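Local atomic coordinates of acetyltransferase (Agrobacterium tumefaciens, PDB entry 2FSR), a protein that probably transfers an acetyl group from acetyl-coenzyme A to an acceptor not yet identified, as a member of the GNAT acetyltransferase family. Residues T29-L37 against R126-L136; L109-W117 against N145-V153. One frame throughout, in Å; residues are numbered along the deposited sequence.

Contact 1. Residues T29-L37 against R126-L136; sequences TLRTERLTL and RGYAAEAAVAL. With FMT (formic acid), chain B.
T32 and L35 face A135 and A132 of the helix, with the T32 and A135 CA atoms 6.9 Å apart. Residues 30-37 form a short hairpin whose second strand, 35-37, passes over helix 128-136 at 47°, their axes 9.8 Å apart. From the helix E131 rises into the turn. Its CG lies anti to the backbone N (chi1 -180°) and the chain beyond is extended, which carries the carboxylate up to residues 32-34. There each oxygen has two donors. OE2 takes the hydroxyl of T32 on its anti lone pair (OG1 to OE2 2.6 Å) and the backbone N of R34 on its syn side. OE1 receives NE of R34 at 2.8 Å and also NH2, lying almost in the guanidinium plane, and completes a salt bridge. The far end of that guanidinium forks onto R126 O with NH1 and NH2, each 2.8 Å away, while Y128 leans in with CE1 over the centre of one face, the two planes 54° apart. Tied along its edge at two places, the group has little freedom to turn. A135 CB presses tightly on T32 CG2 (3.4 Å), and the methyls of L35 and L37 sit on A132. Y128 OH also binds a formate probably left from crystallisation. The hairpin thus covers the start of the helix after the R126-G127 loop, the element whose N terminus receives the acetyl-CoA pyrophosphate in GNAT relatives.

Contact 2. Residues L109-W117 against N145-V153; sequences LFPEKELGW and NLPTLVSYV
The hydroxyl of Y152 is held from two directions: it accepts the backbone N-H of E112 (N to OH 3.1 Å) and donates to a water, which in turn donates to E112 OE1. That carboxylate oxygen is also paired with R186. The tyrosine reaches back over the loop leading into strand 114-119, one of two parallel strands that part company here in the way characteristic of the GNAT fold; strand 149-153 is the other, and the directions of the two differ by 50°. They share a single bridge, E114 with V150. Around it V150 uses both its backbone groups, its N giving to K113 O and its O receiving L115 N at 2.7 Å, almost in line with the carbonyl. In relatives the splay beyond such a bridge lets acetyl-CoA in between the strands, and the same is likely here. Past V150, side chains do the joining. E114 leaves its backbone with CG anti to N (chi1 -164°), then bends at chi2, which turns OE2 toward Y152 N; it accepts that N-H on its anti lone pair at 2.8 Å, and OE1 goes to N105. The carboxylate lies nearly parallel to the tyrosine ring plane, 11° off, and E114 CG is snug against Y152 CD2 at 3.3 Å. F110 CD1 meets the edge of that ring. On the face of strand 149-153 that carries L149 and S151, S151 OG donates to L115 O (2.7 Å), approaching tilted from the carbonyl plane, and is bonded to Y187 too. Next to it L149 CG packs on L115 CB. In the loops ahead of the two strands the side chains of K113 and L146 cross at about a right angle: K113 NZ is bonded to H85 and H106, while its CD lies 3.8 Å from L146 CD2.

In the fold
From the N terminus the chain first makes the 30-38 hairpin, which forms one margin of the five-stranded antiparallel sheet. It then runs through two helices and strands 87-92 and 97-105 to 114-119, the opposite margin. Helix 128-143 follows, and its first turns go back to the hairpin, closing contact 1 across 88 residues. Strand 149-153 comes next and returns to 114-119, so contact 2 spans only 27 residues and brings the second, three-stranded sheet alongside the first. The two contacts cross, since their segments alternate along the chain. The helix is common ground: A129 CB packs on W117 CD1 at 3.7 Å.

Contact 1. Residues T29-L37 against R126-L136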
loop_
_atom_site.group_PDB
_atom_site.type_symbol
_atom_site.label_atom_id
_atom_site.label_comp_id
_atom_site.label_asym_id
_atom_site.label_seq_id
_atom_site.Cartn_x
_atom_site.Cartn_y
_atom_site.Cartn_z
ATOM N N THR A 29 -5.293 3.079 12.436
ATOM C CA THR A 29 -6.405 3.411 11.538
ATOM C C THR A 29 -6.274 4.899 11.233
ATOM O O THR A 29 -6.486 5.748 12.114
ATOM C CB THR A 29 -7.780 3.120 12.161
ATOM O OG1 THR A 29 -7.949 1.709 12.303
ATOM C CG2 THR A 29 -8.927 3.664 11.270
ATOM N N LEU A 30 -5.887 5.207 9.995
ATOM C CA LEU A 30 -5.677 6.588 9.571
ATOM C C LEU A 30 -6.941 7.145 8.941
ATOM O O LEU A 30 -7.670 6.433 8.230
ATOM C CB LEU A 30 -4.517 6.692 8.578
ATOM C CG LEU A 30 -3.202 6.065 9.034
ATOM C CD1 LEU A 30 -2.156 6.239 7.959
ATOM C CD2 LEU A 30 -2.751 6.692 10.346
ATOM N N ARG A 31 -7.188 8.418 9.224
ATOM C CA ARG A 31 -8.276 9.139 8.603
ATOM C C ARG A 31 -7.738 10.209 7.672
ATOM O O ARG A 31 -6.796 10.946 7.995
ATOM C CB ARG A 31 -9.204 9.736 9.655
ATOM C CG ARG A 31 -10.079 8.697 10.340
ATOM C CD ARG A 31 -11.540 9.119 10.341
ATOM N NE ARG A 31 -12.275 8.609 9.177
ATOM C CZ ARG A 31 -12.307 9.180 7.974
ATOM N NH1 ARG A 31 -13.014 8.621 7.010
ATOM N NH2 ARG A 31 -11.641 10.296 7.720
ATOM N N THR A 32 -8.322 10.261 6.487
ATOM C CA THR A 32 -8.024 11.325 5.556
ATOM C C THR A 32 -9.307 12.134 5.324
ATOM O O THR A 32 -10.321 11.916 6.003
ATOM C CB THR A 32 -7.434 10.783 4.227
ATOM O OG1 THR A 32 -8.447 10.152 3.436
ATOM C CG2 THR A 32 -6.312 9.770 4.501
ATOM N N GLU A 33 -9.261 13.054 4.371
ATOM C CA GLU A 33 -10.419 13.887 4.065
ATOM C C GLU A 33 -11.626 12.999 3.783
ATOM O O GLU A 33 -12.687 13.167 4.393
ATOM C CB GLU A 33 -10.102 14.770 2.863
ATOM C CG GLU A 33 -11.285 15.544 2.282
ATOM C CD GLU A 33 -10.865 16.382 1.089
ATOM O OE1 GLU A 33 -9.883 17.150 1.212
ATOM O OE2 GLU A 33 -11.509 16.269 0.024
ATOM N N ARG A 34 -11.433 12.027 2.889
ATOM C CA ARG A 34 -12.534 11.217 2.377
ATOM C C ARG A 34 -12.464 9.745 2.767
ATOM O O ARG A 34 -13.405 8.996 2.512
ATOM C CB ARG A 34 -12.596 11.328 0.848
ATOM C CG ARG A 34 -12.907 12.749 0.367
ATOM C CD ARG A 34 -12.938 12.818 -1.132
ATOM N NE ARG A 34 -11.622 12.503 -1.694
ATOM C CZ ARG A 34 -11.360 12.373 -2.991
ATOM N NH1 ARG A 34 -12.321 12.540 -3.906
ATOM N NH2 ARG A 34 -10.134 12.061 -3.371
ATOM N N LEU A 35 -11.343 9.320 3.359
ATOM C CA LEU A 35 -11.092 7.876 3.515
ATOM C C LEU A 35 -10.746 7.457 4.926
ATOM O O LEU A 35 -10.275 8.258 5.733
ATOM C CB LEU A 35 -9.947 7.427 2.593
ATOM C CG LEU A 35 -9.998 7.867 1.120
ATOM C CD1 LEU A 35 -8.649 7.626 0.439
ATOM C CD2 LEU A 35 -11.166 7.179 0.404
ATOM N N THR A 36 -10.985 6.186 5.208
ATOM C CA THR A 36 -10.494 5.565 6.443
ATOM C C THR A 36 -9.552 4.446 5.996
ATOM O O THR A 36 -9.921 3.618 5.143
ATOM C CB THR A 36 -11.640 5.005 7.308
ATOM O OG1 THR A 36 -12.490 6.090 7.730
ATOM C CG2 THR A 36 -11.095 4.299 8.561
ATOM N N LEU A 37 -8.322 4.459 6.522
ATOM C CA LEU A 37 -7.305 3.470 6.139
ATOM C C LEU A 37 -7.107 2.587 7.343
ATOM O O LEU A 37 -6.569 3.048 8.344
ATOM C CB LEU A 37 -5.993 4.170 5.744
ATOM C CG LEU A 37 -6.142 5.359 4.785
ATOM C CD1 LEU A 37 -4.783 5.928 4.432
ATOM C CD2 LEU A 37 -6.901 4.984 3.519
ATOM N N ARG A 126 -11.144 9.551 -9.053
ATOM C CA ARG A 126 -11.642 10.438 -8.009
ATOM C C ARG A 126 -10.526 10.839 -7.042
ATOM O O ARG A 126 -10.791 11.386 -5.970
ATOM C CB ARG A 126 -12.801 9.768 -7.258
ATOM C CG ARG A 126 -13.974 9.344 -8.160
ATOM C CD ARG A 126 -14.894 8.376 -7.429
ATOM N NE ARG A 126 -16.098 7.946 -8.157
ATOM C CZ ARG A 126 -16.138 7.031 -9.124
ATOM N NH1 ARG A 126 -15.033 6.451 -9.575
ATOM N NH2 ARG A 126 -17.312 6.699 -9.656
ATOM N N GLY A 127 -9.282 10.559 -7.430
ATOM C CA GLY A 127 -8.106 10.905 -6.614
ATOM C C GLY A 127 -7.929 10.067 -5.346
ATOM O O GLY A 127 -7.139 10.429 -4.468
ATOM N N TYR A 128 -8.621 8.933 -5.247
ATOM C CA TYR A 128 -8.534 8.126 -4.013
ATOM C C TYR A 128 -7.165 7.507 -3.791
ATOM O O TYR A 128 -6.680 7.479 -2.659
ATOM C CB TYR A 128 -9.578 7.008 -3.991
ATOM C CG TYR A 128 -11.009 7.497 -3.914
ATOM C CD1 TYR A 128 -11.354 8.647 -3.195
ATOM C CD2 TYR A 128 -12.026 6.752 -4.509
ATOM C CE1 TYR A 128 -12.682 9.079 -3.123
ATOM C CE2 TYR A 128 -13.344 7.172 -4.438
ATOM C CZ TYR A 128 -13.663 8.314 -3.741
ATOM O OH TYR A 128 -14.986 8.703 -3.675
ATOM N N ALA A 129 -6.551 6.996 -4.851
ATOM C CA ALA A 129 -5.248 6.340 -4.696
ATOM C C ALA A 129 -4.215 7.347 -4.199
ATOM O O ALA A 129 -3.478 7.071 -3.237
ATOM C CB ALA A 129 -4.802 5.661 -5.992
ATOM N N ALA A 130 -4.170 8.528 -4.820
ATOM C CA ALA A 130 -3.221 9.569 -4.396
ATOM C C ALA A 130 -3.486 10.004 -2.950
ATOM O O ALA A 130 -2.538 10.203 -2.175
ATOM C CB ALA A 130 -3.253 10.760 -5.348
ATOM N N GLU A 131 -4.764 10.127 -2.575
ATOM C CA GLU A 131 -5.114 10.576 -1.233
ATOM C C GLU A 131 -4.645 9.566 -0.196
ATOM O O GLU A 131 -4.063 9.943 0.839
ATOM C CB GLU A 131 -6.630 10.828 -1.108
ATOM C CG GLU A 131 -7.066 11.308 0.268
ATOM C CD GLU A 131 -8.549 11.681 0.333
ATOM O OE1 GLU A 131 -9.076 12.172 -0.689
ATOM O OE2 GLU A 131 -9.166 11.527 1.401
ATOM N N ALA A 132 -4.889 8.282 -0.470
ATOM C CA ALA A 132 -4.439 7.221 0.436
ATOM C C ALA A 132 -2.915 7.154 0.492
ATOM O O ALA A 132 -2.330 7.019 1.593
ATOM C CB ALA A 132 -5.034 5.876 0.014
ATOM N N ALA A 133 -2.279 7.283 -0.672
ATOM C CA ALA A 133 -0.803 7.209 -0.766
ATOM C C ALA A 133 -0.136 8.352 -0.001
ATOM O O ALA A 133 0.850 8.131 0.712
ATOM C CB ALA A 133 -0.349 7.201 -2.217
ATOM N N VAL A 134 -0.651 9.567 -0.154
ATOM C CA VAL A 134 -0.101 10.723 0.573
ATOM C C VAL A 134 -0.174 10.487 2.076
ATOM O O VAL A 134 0.802 10.765 2.809
ATOM C CB VAL A 134 -0.852 12.034 0.194
ATOM C CG1 VAL A 134 -0.636 13.126 1.244
ATOM C CG2 VAL A 134 -0.427 12.503 -1.206
ATOM N N ALA A 135 -1.309 9.975 2.550
ATOM C CA ALA A 135 -1.518 9.763 3.980
ATOM C C ALA A 135 -0.539 8.747 4.528
ATOM O O ALA A 135 0.095 8.988 5.560
ATOM C CB ALA A 135 -2.960 9.341 4.266
ATOM N N LEU A 136 -0.393 7.609 3.848
ATOM C CA LEU A 136 0.505 6.582 4.387
ATOM C C LEU A 136 1.972 6.954 4.201
ATOM O O LEU A 136 2.798 6.676 5.079
ATOM C CB LEU A 136 0.200 5.206 3.785
ATOM C CG LEU A 136 0.899 4.037 4.480
ATOM C CD1 LEU A 136 0.550 3.921 5.971
ATOM C CD2 LEU A 136 0.618 2.723 3.737
HETATM C C FMT B . -16.529 6.212 -4.723
HETATM O O1 FMT B . -16.413 5.535 -5.751
HETATM O O2 FMT B . -17.024 7.347 -4.619
#

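Contact 2. Residues L109-W117 against N145-V153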
loop_
_atom_site.group_PDB
_atom_site.type_symbol
_atom_site.label_atom_id
_atom_site.label_comp_id
_atom_site.label_asym_id
_atom_site.label_seq_id
_atom_site.Cartn_x
_atom_site.Cartn_y
_atom_site.Cartn_z
ATOM N N LEU A 109 11.419 -9.881 -0.430
ATOM C CA LEU A 109 10.960 -9.725 -1.808
ATOM C C LEU A 109 11.001 -8.277 -2.273
ATOM O O LEU A 109 10.702 -8.002 -3.426
ATOM C CB LEU A 109 9.544 -10.293 -1.968
ATOM C CG LEU A 109 9.316 -11.722 -1.477
ATOM C CD1 LEU A 109 7.881 -12.142 -1.820
ATOM C CD2 LEU A 109 10.327 -12.653 -2.096
ATOM N N PHE A 110 11.397 -7.379 -1.372
ATOM C CA PHE A 110 11.438 -5.930 -1.684
ATOM C C PHE A 110 12.804 -5.340 -1.359
ATOM O O PHE A 110 13.160 -5.218 -0.183
ATOM C CB PHE A 110 10.360 -5.201 -0.881
ATOM C CG PHE A 110 8.975 -5.534 -1.315
ATOM C CD1 PHE A 110 8.305 -4.736 -2.244
ATOM C CD2 PHE A 110 8.333 -6.674 -0.818
ATOM C CE1 PHE A 110 7.015 -5.075 -2.675
ATOM C CE2 PHE A 110 7.040 -7.016 -1.253
ATOM C CZ PHE A 110 6.383 -6.213 -2.163
ATOM N N PRO A 111 13.587 -4.980 -2.396
ATOM C CA PRO A 111 14.940 -4.444 -2.103
ATOM C C PRO A 111 14.976 -3.179 -1.241
ATOM O O PRO A 111 15.954 -2.958 -0.528
ATOM C CB PRO A 111 15.516 -4.168 -3.500
ATOM C CG PRO A 111 14.750 -5.087 -4.409
ATOM C CD PRO A 111 13.366 -5.174 -3.841
ATOM N N GLU A 112 13.927 -2.352 -1.324
ATOM C CA GLU A 112 13.748 -1.198 -0.464
ATOM C C GLU A 112 12.289 -1.141 -0.012
ATOM O O GLU A 112 11.425 -1.764 -0.657
ATOM C CB GLU A 112 14.107 0.075 -1.240
ATOM C CG GLU A 112 15.611 0.157 -1.581
ATOM C CD GLU A 112 16.003 1.495 -2.203
ATOM O OE1 GLU A 112 15.925 1.606 -3.444
ATOM O OE2 GLU A 112 16.342 2.422 -1.435
ATOM N N LYS A 113 12.032 -0.404 1.072
ATOM C CA LYS A 113 10.645 -0.204 1.569
ATOM C C LYS A 113 9.820 0.458 0.482
ATOM O O LYS A 113 10.223 1.472 -0.077
ATOM C CB LYS A 113 10.611 0.577 2.881
ATOM C CG LYS A 113 11.252 -0.174 4.050
ATOM C CD LYS A 113 11.101 0.597 5.350
ATOM C CE LYS A 113 11.800 -0.102 6.507
ATOM N NZ LYS A 113 11.195 -1.423 6.873
ATOM N N GLU A 114 8.671 -0.126 0.180
ATOM C CA GLU A 114 7.937 0.154 -1.064
ATOM C C GLU A 114 6.472 0.481 -0.810
ATOM O O GLU A 114 5.769 -0.275 -0.127
ATOM C CB GLU A 114 8.049 -1.033 -2.038
ATOM C CG GLU A 114 7.655 -0.681 -3.480
ATOM C CD GLU A 114 6.317 -1.186 -3.892
ATOM O OE1 GLU A 114 5.596 -1.777 -3.043
ATOM O OE2 GLU A 114 6.013 -1.044 -5.094
ATOM N N LEU A 115 6.022 1.599 -1.369
ATOM C CA LEU A 115 4.640 2.057 -1.276
ATOM C C LEU A 115 3.846 1.557 -2.485
ATOM O O LEU A 115 4.245 1.776 -3.635
ATOM C CB LEU A 115 4.617 3.599 -1.239
ATOM C CG LEU A 115 3.273 4.335 -1.089
ATOM C CD1 LEU A 115 2.670 4.103 0.277
ATOM C CD2 LEU A 115 3.452 5.841 -1.332
ATOM N N GLY A 116 2.740 0.857 -2.223
ATOM C CA GLY A 116 1.893 0.381 -3.319
ATOM C C GLY A 116 0.431 0.612 -3.037
ATOM O O GLY A 116 0.031 0.801 -1.896
ATOM N N TRP A 117 -0.374 0.611 -4.095
ATOM C CA TRP A 117 -1.817 0.868 -3.936
ATOM C C TRP A 117 -2.590 0.140 -5.012
ATOM O O TRP A 117 -2.052 -0.199 -6.065
ATOM C CB TRP A 117 -2.157 2.377 -4.025
ATOM C CG TRP A 117 -1.591 3.014 -5.265
ATOM C CD1 TRP A 117 -2.170 3.077 -6.507
ATOM C CD2 TRP A 117 -0.316 3.646 -5.388
ATOM N NE1 TRP A 117 -1.321 3.694 -7.396
ATOM C CE2 TRP A 117 -0.180 4.066 -6.733
ATOM C CE3 TRP A 117 0.732 3.894 -4.494
ATOM C CZ2 TRP A 117 0.966 4.712 -7.203
ATOM C CZ3 TRP A 117 1.861 4.542 -4.960
ATOM C CH2 TRP A 117 1.976 4.937 -6.300
ATOM N N ASN A 145 10.075 7.867 10.536
ATOM C CA ASN A 145 11.305 8.572 10.182
ATOM C C ASN A 145 12.089 7.890 9.053
ATOM O O ASN A 145 13.324 7.946 9.025
ATOM C CB ASN A 145 12.192 8.753 11.426
ATOM C CG ASN A 145 11.556 9.646 12.472
ATOM O OD1 ASN A 145 11.505 10.863 12.304
ATOM N ND2 ASN A 145 11.082 9.056 13.559
ATOM N N LEU A 146 11.375 7.271 8.108
ATOM C CA LEU A 146 12.038 6.546 7.025
ATOM C C LEU A 146 12.893 7.519 6.219
ATOM O O LEU A 146 12.431 8.628 5.919
ATOM C CB LEU A 146 11.038 5.849 6.105
ATOM C CG LEU A 146 10.094 4.779 6.647
ATOM C CD1 LEU A 146 9.365 4.123 5.473
ATOM C CD2 LEU A 146 10.815 3.732 7.477
ATOM N N PRO A 147 14.145 7.123 5.917
ATOM C CA PRO A 147 15.066 7.920 5.104
ATOM C C PRO A 147 14.712 7.990 3.616
ATOM O O PRO A 147 15.167 8.908 2.930
ATOM C CB PRO A 147 16.416 7.230 5.311
ATOM C CG PRO A 147 16.095 5.831 5.703
ATOM C CD PRO A 147 14.772 5.891 6.428
ATOM N N THR A 148 13.917 7.038 3.126
ATOM C CA THR A 148 13.463 7.027 1.730
ATOM C C THR A 148 12.279 6.081 1.600
ATOM O O THR A 148 11.962 5.347 2.534
ATOM C CB THR A 148 14.603 6.614 0.730
ATOM O OG1 THR A 148 14.187 6.875 -0.624
ATOM C CG2 THR A 148 14.978 5.139 0.861
ATOM N N LEU A 149 11.657 6.092 0.431
ATOM C CA LEU A 149 10.537 5.205 0.119
ATOM C C LEU A 149 10.467 5.106 -1.410
ATOM O O LEU A 149 10.784 6.085 -2.113
ATOM C CB LEU A 149 9.260 5.820 0.682
ATOM C CG LEU A 149 7.996 5.002 0.813
ATOM C CD1 LEU A 149 8.165 3.716 1.670
ATOM C CD2 LEU A 149 6.924 5.921 1.419
ATOM N N VAL A 150 10.101 3.936 -1.938
ATOM C CA VAL A 150 10.025 3.742 -3.401
ATOM C C VAL A 150 8.681 3.147 -3.804
ATOM O O VAL A 150 7.936 2.685 -2.962
ATOM C CB VAL A 150 11.160 2.849 -3.966
ATOM C CG1 VAL A 150 12.535 3.442 -3.652
ATOM C CG2 VAL A 150 11.057 1.448 -3.397
ATOM N N SER A 151 8.388 3.176 -5.099
ATOM C CA SER A 151 7.329 2.339 -5.677
ATOM C C SER A 151 7.870 1.622 -6.905
ATOM O O SER A 151 8.501 2.253 -7.765
ATOM C CB SER A 151 6.124 3.194 -6.083
ATOM O OG SER A 151 5.457 3.761 -4.986
ATOM N N TYR A 152 7.622 0.309 -7.007
ATOM C CA TYR A 152 7.982 -0.471 -8.208
ATOM C C TYR A 152 6.789 -0.443 -9.151
ATOM O O TYR A 152 5.685 -0.850 -8.764
ATOM C CB TYR A 152 8.380 -1.924 -7.856
ATOM C CG TYR A 152 9.516 -1.948 -6.846
ATOM C CD1 TYR A 152 10.721 -1.306 -7.120
ATOM C CD2 TYR A 152 9.382 -2.588 -5.614
ATOM C CE1 TYR A 152 11.761 -1.299 -6.191
ATOM C CE2 TYR A 152 10.425 -2.590 -4.684
ATOM C CZ TYR A 152 11.602 -1.939 -4.977
ATOM O OH TYR A 152 12.633 -1.909 -4.075
ATOM N N VAL A 153 7.014 0.040 -10.370
ATOM C CA VAL A 153 5.918 0.230 -11.339
ATOM C C VAL A 153 6.344 -0.322 -12.702
ATOM O O VAL A 153 7.423 -0.002 -13.186
ATOM C CB VAL A 153 5.564 1.755 -11.483
ATOM C CG1 VAL A 153 4.426 1.981 -12.502
ATOM C CG2 VAL A 153 5.205 2.374 -10.150
HETATM O O HOH W 1 14.417 -0.137 -4.761
#